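Local coordinates for protein ferredoxin CarAc (Pseudomonas resinovorans, PDB 7BUH) that carries electrons through its Rieske [2Fe-2S] cluster from the reductase CarAd to the terminal oxygenase CarAa during the dioxygenation of carbazole, at residues 33-38 and 72-77. Numbering follows the deposited sequence.
Sequences YRVGDQ and FNVCTG
Val74 sets its CG1 methyl squarely over the phenol ring of Tyr33. This CH-pi contact is almost perfectly centred: CG1 of Val74 stands 3.4 Å from the centroid of the Tyr33 ring, 1° off the ring normal, and is therefore nearly equidistant from all six ring carbons. The first torsion of Val74 (chi1 -60°) turns CG1 away from its own carbonyl carbon and onto the ring, and leaves CG2 between the backbone N and the carbonyl carbon, where Val74 CG2 lies 3.9 Å from Val35 CG2. The two branches of one valine thus divide between alternate residues of strand 27-35. Ile63 and Leu58 of the cluster-binding subdomain also touch both Tyr33 and Val74; the [2Fe-2S] cluster is about 11 Å from the Tyr33 side chain.

Polar bonds fix each side separately. The Tyr33 hydroxyl is hydrogen-bonded to Thr42 OG1 on strand 38-43, which restrains the far end of the ring. Just before Val74, Asn73 OD1 accepts from Cys75 N (2.9 Å), an Asx turn, widened to an Asx motif by Thr76 N from the opposite face of the amide. Arg34, before the type II' turn of Val35 to Gln38, bonds edge-on through NE to Gly36 O and through NH2 to Asp37 OD1 (2.8 Å, a salt bridge).

Cutting Tyr33 back to an alanine removes the ring and is likely to leave Val74 CG1 facing a gap and Thr42 OG1 without its phenol partner. Wholly apolar, the contact joins strand 27-35 of the larger sheet to the turn after strand 71-73 of the cluster-binding sheet through close fit and dispersion alone.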
loop_
_atom_site.group_PDB
_atom_site.type_symbol
_atom_site.label_atom_id
_atom_site.label_comp_id
_atom_site.label_asym_id
_atom_site.label_seq_id
_atom_site.Cartn_x
_atom_site.Cartn_y
_atom_site.Cartn_z
ATOM N N TYR A 33 1.970 -2.634 -4.675
ATOM C CA TYR A 33 2.169 -4.080 -4.938
ATOM C C TYR A 33 1.845 -4.352 -6.397
ATOM O O TYR A 33 0.850 -3.805 -6.866
ATOM C CB TYR A 33 1.227 -4.929 -4.085
ATOM C CG TYR A 33 1.144 -4.550 -2.638
ATOM C CD1 TYR A 33 0.240 -3.613 -2.175
ATOM C CD2 TYR A 33 1.943 -5.175 -1.707
ATOM C CE1 TYR A 33 0.134 -3.281 -0.836
ATOM C CE2 TYR A 33 1.848 -4.858 -0.363
ATOM C CZ TYR A 33 0.954 -3.906 0.079
ATOM O OH TYR A 33 0.869 -3.655 1.422
ATOM N N ARG A 34 2.699 -5.118 -7.088
ATOM C CA ARG A 34 2.372 -5.657 -8.419
ATOM C C ARG A 34 1.988 -7.120 -8.195
ATOM O O ARG A 34 2.860 -7.913 -7.782
ATOM C CB ARG A 34 3.522 -5.540 -9.415
ATOM C CG ARG A 34 3.092 -6.032 -10.789
ATOM C CD ARG A 34 4.159 -5.932 -11.863
ATOM N NE ARG A 34 3.647 -6.436 -13.122
ATOM C CZ ARG A 34 3.988 -5.991 -14.335
ATOM N NH1 ARG A 34 4.793 -4.952 -14.475
ATOM N NH2 ARG A 34 3.428 -6.533 -15.410
ATOM N N VAL A 35 0.716 -7.429 -8.392
ATOM C CA VAL A 35 0.188 -8.807 -8.282
ATOM C C VAL A 35 -0.105 -9.238 -9.711
ATOM O O VAL A 35 -1.068 -8.691 -10.294
ATOM C CB VAL A 35 -1.027 -8.867 -7.345
ATOM C CG1 VAL A 35 -1.601 -10.264 -7.271
ATOM C CG2 VAL A 35 -0.629 -8.345 -5.961
ATOM N N GLY A 36 0.765 -10.093 -10.261
ATOM C CA GLY A 36 0.721 -10.463 -11.696
ATOM C C GLY A 36 0.814 -9.208 -12.534
ATOM O O GLY A 36 1.859 -8.540 -12.422
ATOM N N ASP A 37 -0.252 -8.827 -13.240
ATOM C CA ASP A 37 -0.242 -7.614 -14.106
ATOM C C ASP A 37 -1.215 -6.566 -13.582
ATOM O O ASP A 37 -1.725 -5.797 -14.392
ATOM C CB ASP A 37 -0.574 -7.970 -15.559
ATOM C CG ASP A 37 0.443 -8.912 -16.159
ATOM O OD1 ASP A 37 1.665 -8.712 -15.894
ATOM O OD2 ASP A 37 0.010 -9.862 -16.858
ATOM N N GLN A 38 -1.449 -6.519 -12.265
ATOM C CA GLN A 38 -2.317 -5.508 -11.641
ATOM C C GLN A 38 -1.532 -4.892 -10.483
ATOM O O GLN A 38 -0.617 -5.531 -9.950
ATOM C CB GLN A 38 -3.659 -6.076 -11.173
ATOM C CG GLN A 38 -4.481 -6.683 -12.301
ATOM C CD GLN A 38 -5.664 -7.467 -11.773
ATOM O OE1 GLN A 38 -5.810 -7.693 -10.571
ATOM N NE2 GLN A 38 -6.545 -7.871 -12.672
ATOM N N PHE A 72 -2.509 -9.268 5.097
ATOM C CA PHE A 72 -3.628 -8.447 4.595
ATOM C C PHE A 72 -3.864 -8.784 3.142
ATOM O O PHE A 72 -2.877 -9.040 2.428
ATOM C CB PHE A 72 -3.322 -6.954 4.679
ATOM C CG PHE A 72 -3.069 -6.476 6.079
ATOM C CD1 PHE A 72 -4.119 -6.021 6.875
ATOM C CD2 PHE A 72 -1.785 -6.475 6.599
ATOM C CE1 PHE A 72 -3.864 -5.550 8.153
ATOM C CE2 PHE A 72 -1.542 -6.028 7.880
ATOM C CZ PHE A 72 -2.585 -5.567 8.656
ATOM N N ASN A 73 -5.119 -8.724 2.705
ATOM C CA ASN A 73 -5.443 -8.736 1.256
ATOM C C ASN A 73 -5.044 -7.360 0.709
ATOM O O ASN A 73 -5.532 -6.376 1.264
ATOM C CB ASN A 73 -6.914 -9.037 1.022
ATOM C CG ASN A 73 -7.206 -9.182 -0.458
ATOM O OD1 ASN A 73 -7.219 -8.203 -1.188
ATOM N ND2 ASN A 73 -7.484 -10.393 -0.898
ATOM N N VAL A 74 -4.178 -7.267 -0.306
ATOM C CA VAL A 74 -3.685 -5.951 -0.820
ATOM C C VAL A 74 -4.771 -5.177 -1.588
ATOM O O VAL A 74 -4.662 -3.928 -1.717
ATOM C CB VAL A 74 -2.394 -6.106 -1.648
ATOM C CG1 VAL A 74 -1.261 -6.726 -0.828
ATOM C CG2 VAL A 74 -2.615 -6.885 -2.918
ATOM N N CYS A 75 -5.780 -5.880 -2.103
ATOM C CA CYS A 75 -6.914 -5.312 -2.881
ATOM C C CYS A 75 -7.912 -4.633 -1.939
ATOM O O CYS A 75 -8.457 -3.557 -2.284
ATOM C CB CYS A 75 -7.622 -6.438 -3.629
ATOM S SG CYS A 75 -6.555 -7.378 -4.746
ATOM N N THR A 76 -8.201 -5.254 -0.798
ATOM C CA THR A 76 -9.252 -4.780 0.146
ATOM C C THR A 76 -8.672 -4.068 1.371
ATOM O O THR A 76 -9.448 -3.359 2.042
ATOM C CB THR A 76 -10.133 -5.944 0.603
ATOM O OG1 THR A 76 -9.349 -6.837 1.383
ATOM C CG2 THR A 76 -10.786 -6.667 -0.557
ATOM N N GLY A 77 -7.401 -4.351 1.694
ATOM C CA GLY A 77 -6.743 -3.921 2.929
ATOM C C GLY A 77 -7.198 -4.730 4.124
ATOM O O GLY A 77 -6.778 -4.409 5.219
#